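Local coordinates for TAU class glutathione s-transferase (Mangifera indica, PDB 5G5F), which probably conjugates the thiol of glutathione to electrophilic compounds, as a plant glutathione S-transferase of the tau class, at residues P13-M18 against G164-W169; A20-N25 against P201-V206; L9-S14 against K53-L58. All blocks are in the same frame, centred on the assembly; numbering follows the deposited sequence.

Overall arrangement
Helix 15-26 of the thioredoxin-like half is held twice by the helical half: contact 1 grips its first turn and the loop before it, contact 2 its middle and later turns. Contact 3 stays inside the thioredoxin-like half, where strand 6-10, which leads into that helix, pairs with 57-60. Contacts 1 and 3 are buried, share Pro13 and Ser14, and both border glutathione; contact 2 is partly buried. The chemistry follows the place. Aromatic, proline and sulfur groups dominate contact 1, and strand pairing beside a cis-proline dominates contact 3. Contact 2 mixes valine and isoleucine packing with an amide, a guanidinium and a water. Val17 packs against Gly10 and Pro56, linking contacts 1 and 3.

Contact 1. Residues P13-M18 against G164-W169; sequences PSPYVM and GCFLGW. With GSH (glutathione), chain B.
Trp169 and Pro13 share the one hydrogen bond across this contact: NE1 gives its hydrogen to Pro13 O at 2.8 Å, nearly along the C=O axis, with the oxygen tilted slightly from the indole plane. The aromatic component is an offset edge-to-face pair, Phe166 turning its edge toward the face of Tyr16 with ring planes at 90° and centroids 5.7 Å apart. Within its own segment, Phe166 carries Cys165 SG over the centre of one face. Apolar contacts centre on Pro15, whose CB lies 3.7 Å from Phe166 CD1 and whose CD lies 3.9 Å from Trp169 CD1. Met18 bends at its last torsion (chi3 -45°), bringing CE to 3.2 Å from Cys165 O. On the other side of the Tyr16 ring, glutathione CB1 lies over the face, while its SG2 sits in the ring plane, 3.3 Å from CD2. Ser14 OG caps helix 15-26 by accepting from Val17 N and also approaches SG2, too closely for the exact separation to be trusted. That placement is consistent with the serine that tau-class enzymes use at the thiol. The chemistry implies a largely apolar domain interface bordering the sulfur, in which one directional bond probably helps hold the loop carrying Ser14.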
# COMPACT_ATOMS: atom_id res chain seq x y z
N PRO A 13 -4.85 -13.85 -16.46
CA PRO A 13 -3.66 -14.39 -15.81
C PRO A 13 -3.12 -13.50 -14.70
O PRO A 13 -2.09 -13.82 -14.10
CB PRO A 13 -2.66 -14.48 -16.96
CG PRO A 13 -2.99 -13.30 -17.80
CD PRO A 13 -4.49 -13.12 -17.70
N SER A 14 -3.80 -12.39 -14.43
CA SER A 14 -3.34 -11.44 -13.42
C SER A 14 -3.62 -11.94 -12.00
O SER A 14 -4.75 -12.26 -11.66
CB SER A 14 -4.01 -10.08 -13.63
OG SER A 14 -3.77 -9.22 -12.53
N PRO A 15 -2.57 -12.00 -11.17
CA PRO A 15 -2.73 -12.41 -9.77
C PRO A 15 -3.51 -11.39 -8.94
O PRO A 15 -4.24 -11.78 -8.02
CB PRO A 15 -1.29 -12.53 -9.27
CG PRO A 15 -0.50 -11.64 -10.17
CD PRO A 15 -1.16 -11.73 -11.51
N TYR A 16 -3.38 -10.11 -9.27
CA TYR A 16 -4.07 -9.06 -8.54
C TYR A 16 -5.56 -9.04 -8.86
O TYR A 16 -6.39 -8.77 -8.00
CB TYR A 16 -3.45 -7.70 -8.83
CG TYR A 16 -1.99 -7.60 -8.42
CD1 TYR A 16 -1.63 -7.61 -7.08
CD2 TYR A 16 -0.99 -7.49 -9.37
CE1 TYR A 16 -0.30 -7.52 -6.70
CE2 TYR A 16 0.34 -7.40 -9.00
CZ TYR A 16 0.68 -7.42 -7.67
OH TYR A 16 2.00 -7.33 -7.30
N VAL A 17 -5.90 -9.33 -10.12
CA VAL A 17 -7.29 -9.45 -10.52
C VAL A 17 -7.93 -10.65 -9.81
O VAL A 17 -9.09 -10.60 -9.41
CB VAL A 17 -7.44 -9.61 -12.05
CG1 VAL A 17 -8.88 -9.92 -12.43
CG2 VAL A 17 -6.96 -8.34 -12.74
N MET A 18 -7.15 -11.71 -9.63
CA MET A 18 -7.62 -12.92 -8.96
C MET A 18 -8.01 -12.64 -7.52
O MET A 18 -8.91 -13.28 -6.98
CB MET A 18 -6.56 -14.01 -9.01
CG MET A 18 -7.07 -15.38 -8.57
SD MET A 18 -5.74 -16.49 -8.05
CE MET A 18 -4.56 -16.21 -9.36
N GLY A 164 -1.92 -16.34 -1.79
CA GLY A 164 -2.38 -17.45 -2.61
C GLY A 164 -2.66 -17.09 -4.05
O GLY A 164 -2.69 -17.97 -4.92
N CYS A 165 -2.86 -15.80 -4.32
CA CYS A 165 -3.11 -15.35 -5.68
C CYS A 165 -1.86 -15.45 -6.55
O CYS A 165 -1.94 -15.34 -7.78
CB CYS A 165 -3.62 -13.90 -5.67
SG CYS A 165 -2.35 -12.66 -5.34
N PHE A 166 -0.72 -15.67 -5.92
CA PHE A 166 0.55 -15.77 -6.64
C PHE A 166 0.95 -17.22 -6.93
O PHE A 166 1.93 -17.46 -7.63
CB PHE A 166 1.67 -15.10 -5.84
CG PHE A 166 1.54 -13.61 -5.73
CD1 PHE A 166 1.50 -12.82 -6.87
CD2 PHE A 166 1.47 -12.99 -4.49
CE1 PHE A 166 1.39 -11.44 -6.77
CE2 PHE A 166 1.35 -11.62 -4.39
CZ PHE A 166 1.31 -10.84 -5.53
N LEU A 167 0.19 -18.17 -6.40
CA LEU A 167 0.57 -19.58 -6.44
C LEU A 167 0.76 -20.13 -7.85
O LEU A 167 1.62 -20.98 -8.07
CB LEU A 167 -0.46 -20.42 -5.69
CG LEU A 167 -0.43 -20.28 -4.17
CD1 LEU A 167 -1.56 -21.07 -3.52
CD2 LEU A 167 0.93 -20.71 -3.62
N GLY A 168 -0.04 -19.65 -8.79
CA GLY A 168 0.07 -20.09 -10.17
C GLY A 168 1.36 -19.61 -10.81
O GLY A 168 2.06 -20.38 -11.46
N TRP A 169 1.67 -18.34 -10.61
CA TRP A 169 2.90 -17.77 -11.13
C TRP A 169 4.12 -18.32 -10.40
O TRP A 169 5.22 -18.37 -10.96
CB TRP A 169 2.88 -16.24 -11.03
CG TRP A 169 2.12 -15.60 -12.15
CD1 TRP A 169 0.91 -14.98 -12.07
CD2 TRP A 169 2.52 -15.54 -13.52
NE1 TRP A 169 0.54 -14.52 -13.31
CE2 TRP A 169 1.51 -14.86 -14.22
CE3 TRP A 169 3.64 -16.00 -14.22
CZ2 TRP A 169 1.58 -14.62 -15.59
CZ3 TRP A 169 3.71 -15.76 -15.58
CH2 TRP A 169 2.68 -15.08 -16.25
N1 GSH B . -0.82 -2.35 -7.32
CA1 GSH B . -1.68 -2.83 -8.33
C1 GSH B . -2.81 -3.66 -7.73
O11 GSH B . -3.95 -3.64 -8.27
O12 GSH B . -2.62 -4.36 -6.69
CB1 GSH B . -0.92 -3.68 -9.34
CG1 GSH B . -1.72 -3.73 -10.65
CD1 GSH B . -0.91 -4.38 -11.75
OE1 GSH B . 0.27 -4.16 -11.86
N2 GSH B . -1.54 -5.29 -12.71
CA2 GSH B . -0.66 -5.81 -13.74
C2 GSH B . -1.05 -5.16 -15.05
O2 GSH B . -1.27 -5.81 -16.05
CB2 GSH B . -0.71 -7.25 -13.90
SG2 GSH B . -1.51 -8.00 -12.54
N3 GSH B . -1.15 -3.73 -15.01
CA3 GSH B . -1.49 -3.01 -16.19
C3 GSH B . -0.09 -2.48 -16.37
O31 GSH B . 0.82 -2.89 -15.63
O32 GSH B . 0.19 -1.62 -17.23

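Contact 2. Residues A20-N25 against P201-V206; sequences ARITLN and PAVKDV
Val206 meets Arg21 and Ile22 of helix 15-26 with its two methyls, and its first torsion (chi1 -66°) divides them between polar and apolar neighbours. CG1, anti to the carbonyl carbon, lies over the centre of the Arg21 guanidinium, 3.7 Å from CZ; CG2 goes instead to Ile22, 3.8 Å from its CG1. Arg21 reaches this position because its chain bends at both chi2 and chi3, turning a face of the guanidinium to the valine methyl, while the two side chains run past each other in opposite directions. At the guanidinium's edge, in its plane, a water takes a hydrogen bond from NH2 at 3.0 Å and lies 2.9 Å from Val206 O.

One turn further on, Asn25 holds its amide so that Ala202 O falls in the amide plane. The bond from ND2 is 3.1 Å long and almost straight (176°), although the donor stands well above the carbonyl plane and does not use a lone pair. Ile22 completes the apolar part, its CG2 3.9 Å from Val203 CG2; Phe197 of helix 188-199 touches both residues. Here the first helix of the thioredoxin-like half meets the loop between helices 188-199 and 210-219. The chemistry implies that aliphatic packing and polar residues share the contact, and that the straight Asn25 bond, with Arg21 and its water, probably helps fix how the loop lies along the helix.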
# COMPACT_ATOMS: atom_id res chain seq x y z
N ALA A 20 -9.51 -9.98 -6.37
CA ALA A 20 -10.88 -9.48 -6.40
C ALA A 20 -11.86 -10.61 -6.66
O ALA A 20 -12.89 -10.71 -5.99
CB ALA A 20 -11.02 -8.39 -7.45
N ARG A 21 -11.54 -11.45 -7.63
CA ARG A 21 -12.39 -12.58 -8.01
C ARG A 21 -12.64 -13.51 -6.82
O ARG A 21 -13.78 -13.90 -6.57
CB ARG A 21 -11.75 -13.37 -9.16
CG ARG A 21 -11.45 -12.55 -10.40
CD ARG A 21 -12.10 -13.14 -11.64
NE ARG A 21 -11.24 -14.09 -12.33
CZ ARG A 21 -11.68 -15.00 -13.19
NH1 ARG A 21 -12.97 -15.11 -13.45
NH2 ARG A 21 -10.82 -15.82 -13.78
N ILE A 22 -11.58 -13.84 -6.10
CA ILE A 22 -11.68 -14.70 -4.93
C ILE A 22 -12.52 -14.05 -3.83
O ILE A 22 -13.40 -14.68 -3.26
CB ILE A 22 -10.28 -15.04 -4.36
CG1 ILE A 22 -9.51 -15.92 -5.34
CG2 ILE A 22 -10.41 -15.75 -3.02
CD1 ILE A 22 -8.06 -16.13 -4.97
N THR A 23 -12.24 -12.77 -3.56
CA THR A 23 -12.96 -12.03 -2.53
C THR A 23 -14.44 -11.92 -2.86
O THR A 23 -15.30 -12.04 -1.98
CB THR A 23 -12.38 -10.62 -2.34
OG1 THR A 23 -10.96 -10.70 -2.15
CG2 THR A 23 -13.00 -9.94 -1.12
N LEU A 24 -14.75 -11.71 -4.14
CA LEU A 24 -16.13 -11.65 -4.59
C LEU A 24 -16.83 -12.99 -4.42
O LEU A 24 -17.99 -13.05 -4.02
CB LEU A 24 -16.19 -11.20 -6.05
CG LEU A 24 -15.88 -9.72 -6.30
CD1 LEU A 24 -15.73 -9.44 -7.79
CD2 LEU A 24 -16.97 -8.84 -5.71
N ASN A 25 -16.11 -14.07 -4.72
CA ASN A 25 -16.65 -15.42 -4.56
C ASN A 25 -16.97 -15.74 -3.11
O ASN A 25 -18.02 -16.31 -2.81
CB ASN A 25 -15.67 -16.46 -5.12
CG ASN A 25 -15.56 -16.40 -6.63
OD1 ASN A 25 -16.41 -15.82 -7.31
ND2 ASN A 25 -14.51 -17.00 -7.17
N PRO A 201 -13.44 -23.72 -2.75
CA PRO A 201 -14.46 -23.43 -3.77
C PRO A 201 -14.40 -22.00 -4.30
O PRO A 201 -14.79 -21.77 -5.45
CB PRO A 201 -15.78 -23.67 -3.03
CG PRO A 201 -15.43 -23.71 -1.57
CD PRO A 201 -14.05 -24.26 -1.52
N ALA A 202 -13.93 -21.06 -3.50
CA ALA A 202 -13.85 -19.66 -3.92
C ALA A 202 -12.58 -19.40 -4.74
O ALA A 202 -12.40 -18.30 -5.27
CB ALA A 202 -13.90 -18.74 -2.71
N VAL A 203 -11.72 -20.41 -4.84
CA VAL A 203 -10.43 -20.23 -5.49
C VAL A 203 -10.23 -21.14 -6.70
O VAL A 203 -9.69 -20.70 -7.73
CB VAL A 203 -9.28 -20.49 -4.49
CG1 VAL A 203 -7.92 -20.39 -5.17
CG2 VAL A 203 -9.36 -19.52 -3.31
N LYS A 204 -10.67 -22.39 -6.59
CA LYS A 204 -10.29 -23.44 -7.54
C LYS A 204 -10.58 -23.14 -9.01
O LYS A 204 -9.81 -23.54 -9.89
CB LYS A 204 -10.98 -24.76 -7.16
CG LYS A 204 -12.49 -24.69 -7.08
CD LYS A 204 -13.08 -26.05 -6.71
CE LYS A 204 -14.48 -26.22 -7.28
NZ LYS A 204 -14.95 -27.63 -7.16
N ASP A 205 -11.67 -22.43 -9.29
CA ASP A 205 -12.05 -22.15 -10.67
C ASP A 205 -11.38 -20.90 -11.24
O ASP A 205 -11.28 -20.76 -12.46
CB ASP A 205 -13.57 -22.02 -10.79
CG ASP A 205 -14.28 -23.36 -10.68
OD1 ASP A 205 -13.65 -24.40 -10.98
OD2 ASP A 205 -15.47 -23.37 -10.30
N VAL A 206 -10.94 -20.00 -10.37
CA VAL A 206 -10.30 -18.77 -10.82
C VAL A 206 -8.78 -18.85 -10.70
O VAL A 206 -8.07 -17.90 -11.03
CB VAL A 206 -10.81 -17.55 -10.04
CG1 VAL A 206 -12.29 -17.31 -10.33
CG2 VAL A 206 -10.58 -17.73 -8.55
O HOH W 1 -8.16 -15.33 -12.44

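Contact 3. Residues L9-S14 against K53-L58; sequences LGAWPS and KKIPVL. With GSH (glutathione), chain B.
Peptide planes are the flat groups that meet between Leu9 and Val57. In the plane of the Leu9 carbonyl, Val57 N donates onto a lone pair of the oxygen at 2.9 Å. Pro56 CA makes a separate CH...O contact with that oxygen at 3.2 Å. The return bond, Leu9 N to Val57 O, is 2.8 Å long, its donor tilted from the carbonyl plane. Within segment 9-14 itself, the Trp12 indole has Pro13 CD over the rim of one face.

Leu9 and Val57 form an antiparallel hydrogen-bonded pair, their side chains lying side by side on one face of the sheet with CB atoms 3.9 Å apart. Ile55 sets CG1 between its backbone N and carbonyl carbon (chi1 50°), which carries CD1 to 3.6 Å from Ala11 CB and close to Ala11 N, against the type I turn that runs from Ala11 to Ser14.

The peptide bond between Ile55 and Pro56 is cis, the cis-proline of the thioredoxin fold, here as in its relatives placed beside the bound thiol compound. It presents Ile55 O to the cysteinyl N2 of glutathione in a weak hydrogen bond of 3.1 Å, while Pro56 CD rests near the glutamyl carboxylate oxygen O11.

Lys54 runs extended along the tripeptide, CD against CG1, then turns at its last torsion (chi4 -115°) to bring NZ to the glutamyl amide oxygen OE1, a weak bond of 3.3 Å. A leucine in its place would probably leave OE1 without this charged donor. The backbone oxygen of Lys54 accepts from Asn49 ND2, and Ser68 OG and Glu67 OE1 hold glutathione by further hydrogen bonds.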
# COMPACT_ATOMS: atom_id res chain seq x y z
N LEU A 9 -12.88 -5.02 -14.08
CA LEU A 9 -11.95 -4.85 -15.19
C LEU A 9 -10.65 -5.56 -14.87
O LEU A 9 -10.00 -5.24 -13.88
CB LEU A 9 -11.69 -3.37 -15.47
CG LEU A 9 -12.88 -2.48 -15.82
CD1 LEU A 9 -12.40 -1.12 -16.32
CD2 LEU A 9 -13.77 -3.15 -16.84
N GLY A 10 -10.26 -6.52 -15.70
CA GLY A 10 -9.02 -7.23 -15.47
C GLY A 10 -8.53 -8.11 -16.60
O GLY A 10 -8.91 -7.94 -17.75
N ALA A 11 -7.67 -9.06 -16.24
CA ALA A 11 -7.17 -10.05 -17.18
C ALA A 11 -7.01 -11.37 -16.45
O ALA A 11 -6.58 -11.40 -15.30
CB ALA A 11 -5.85 -9.60 -17.79
N TRP A 12 -7.35 -12.46 -17.12
CA TRP A 12 -7.35 -13.78 -16.49
C TRP A 12 -6.01 -14.24 -15.88
O TRP A 12 -6.02 -14.95 -14.88
CB TRP A 12 -7.85 -14.84 -17.49
CG TRP A 12 -6.86 -15.19 -18.55
CD1 TRP A 12 -6.76 -14.64 -19.79
CD2 TRP A 12 -5.82 -16.17 -18.45
NE1 TRP A 12 -5.72 -15.22 -20.48
CE2 TRP A 12 -5.12 -16.16 -19.68
CE3 TRP A 12 -5.40 -17.05 -17.45
CZ2 TRP A 12 -4.04 -16.99 -19.92
CZ3 TRP A 12 -4.33 -17.87 -17.69
CH2 TRP A 12 -3.66 -17.84 -18.92
N PRO A 13 -4.85 -13.85 -16.46
CA PRO A 13 -3.66 -14.39 -15.81
C PRO A 13 -3.12 -13.50 -14.70
O PRO A 13 -2.09 -13.82 -14.10
CB PRO A 13 -2.66 -14.48 -16.96
CG PRO A 13 -2.99 -13.30 -17.80
CD PRO A 13 -4.49 -13.12 -17.70
N SER A 14 -3.80 -12.39 -14.43
CA SER A 14 -3.34 -11.44 -13.42
C SER A 14 -3.62 -11.94 -12.00
O SER A 14 -4.75 -12.26 -11.66
CB SER A 14 -4.01 -10.08 -13.63
OG SER A 14 -3.77 -9.22 -12.53
N LYS A 53 -3.77 3.46 -14.77
CA LYS A 53 -4.09 2.68 -15.96
C LYS A 53 -3.80 1.20 -15.72
O LYS A 53 -3.30 0.50 -16.59
CB LYS A 53 -3.32 3.19 -17.18
CG LYS A 53 -3.64 4.64 -17.52
CD LYS A 53 -2.83 5.13 -18.71
CE LYS A 53 -3.16 6.58 -19.04
NZ LYS A 53 -2.63 6.99 -20.37
N LYS A 54 -4.12 0.74 -14.51
CA LYS A 54 -3.86 -0.63 -14.11
C LYS A 54 -5.13 -1.40 -13.77
O LYS A 54 -6.11 -0.84 -13.29
CB LYS A 54 -2.91 -0.67 -12.92
CG LYS A 54 -1.50 -0.19 -13.21
CD LYS A 54 -0.59 -0.42 -12.01
CE LYS A 54 0.85 -0.05 -12.32
NZ LYS A 54 1.74 -1.24 -12.27
N ILE A 55 -5.08 -2.71 -14.02
CA ILE A 55 -6.11 -3.63 -13.56
C ILE A 55 -5.60 -4.28 -12.28
O ILE A 55 -4.40 -4.40 -12.09
CB ILE A 55 -6.43 -4.69 -14.62
CG1 ILE A 55 -5.13 -5.33 -15.13
CG2 ILE A 55 -7.20 -4.07 -15.77
CD1 ILE A 55 -5.33 -6.69 -15.73
N PRO A 56 -6.51 -4.72 -11.39
CA PRO A 56 -7.97 -4.74 -11.52
C PRO A 56 -8.65 -3.42 -11.17
O PRO A 56 -8.14 -2.64 -10.36
CB PRO A 56 -8.39 -5.82 -10.53
CG PRO A 56 -7.38 -5.71 -9.45
CD PRO A 56 -6.08 -5.34 -10.13
N VAL A 57 -9.80 -3.18 -11.79
CA VAL A 57 -10.68 -2.09 -11.40
C VAL A 57 -12.07 -2.64 -11.12
O VAL A 57 -12.70 -3.23 -12.00
CB VAL A 57 -10.77 -1.00 -12.49
CG1 VAL A 57 -11.71 0.11 -12.04
CG2 VAL A 57 -9.40 -0.44 -12.80
N LEU A 58 -12.53 -2.48 -9.89
CA LEU A 58 -13.88 -2.89 -9.54
C LEU A 58 -14.84 -1.73 -9.76
O LEU A 58 -14.67 -0.65 -9.20
CB LEU A 58 -13.96 -3.36 -8.09
CG LEU A 58 -15.28 -4.02 -7.68
CD1 LEU A 58 -15.34 -5.46 -8.19
CD2 LEU A 58 -15.48 -3.97 -6.17
N1 GSH B . -0.82 -2.35 -7.32
CA1 GSH B . -1.68 -2.83 -8.33
C1 GSH B . -2.81 -3.66 -7.73
O11 GSH B . -3.95 -3.64 -8.27
O12 GSH B . -2.62 -4.36 -6.69
CB1 GSH B . -0.92 -3.68 -9.34
CG1 GSH B . -1.72 -3.73 -10.65
CD1 GSH B . -0.91 -4.38 -11.75
OE1 GSH B . 0.27 -4.16 -11.86
N2 GSH B . -1.54 -5.29 -12.71
CA2 GSH B . -0.66 -5.81 -13.74
C2 GSH B . -1.05 -5.16 -15.05
O2 GSH B . -1.27 -5.81 -16.05
CB2 GSH B . -0.71 -7.25 -13.90
SG2 GSH B . -1.51 -8.00 -12.54
N3 GSH B . -1.15 -3.73 -15.01
CA3 GSH B . -1.49 -3.01 -16.19
C3 GSH B . -0.09 -2.48 -16.37
O31 GSH B . 0.82 -2.89 -15.63
O32 GSH B . 0.19 -1.62 -17.23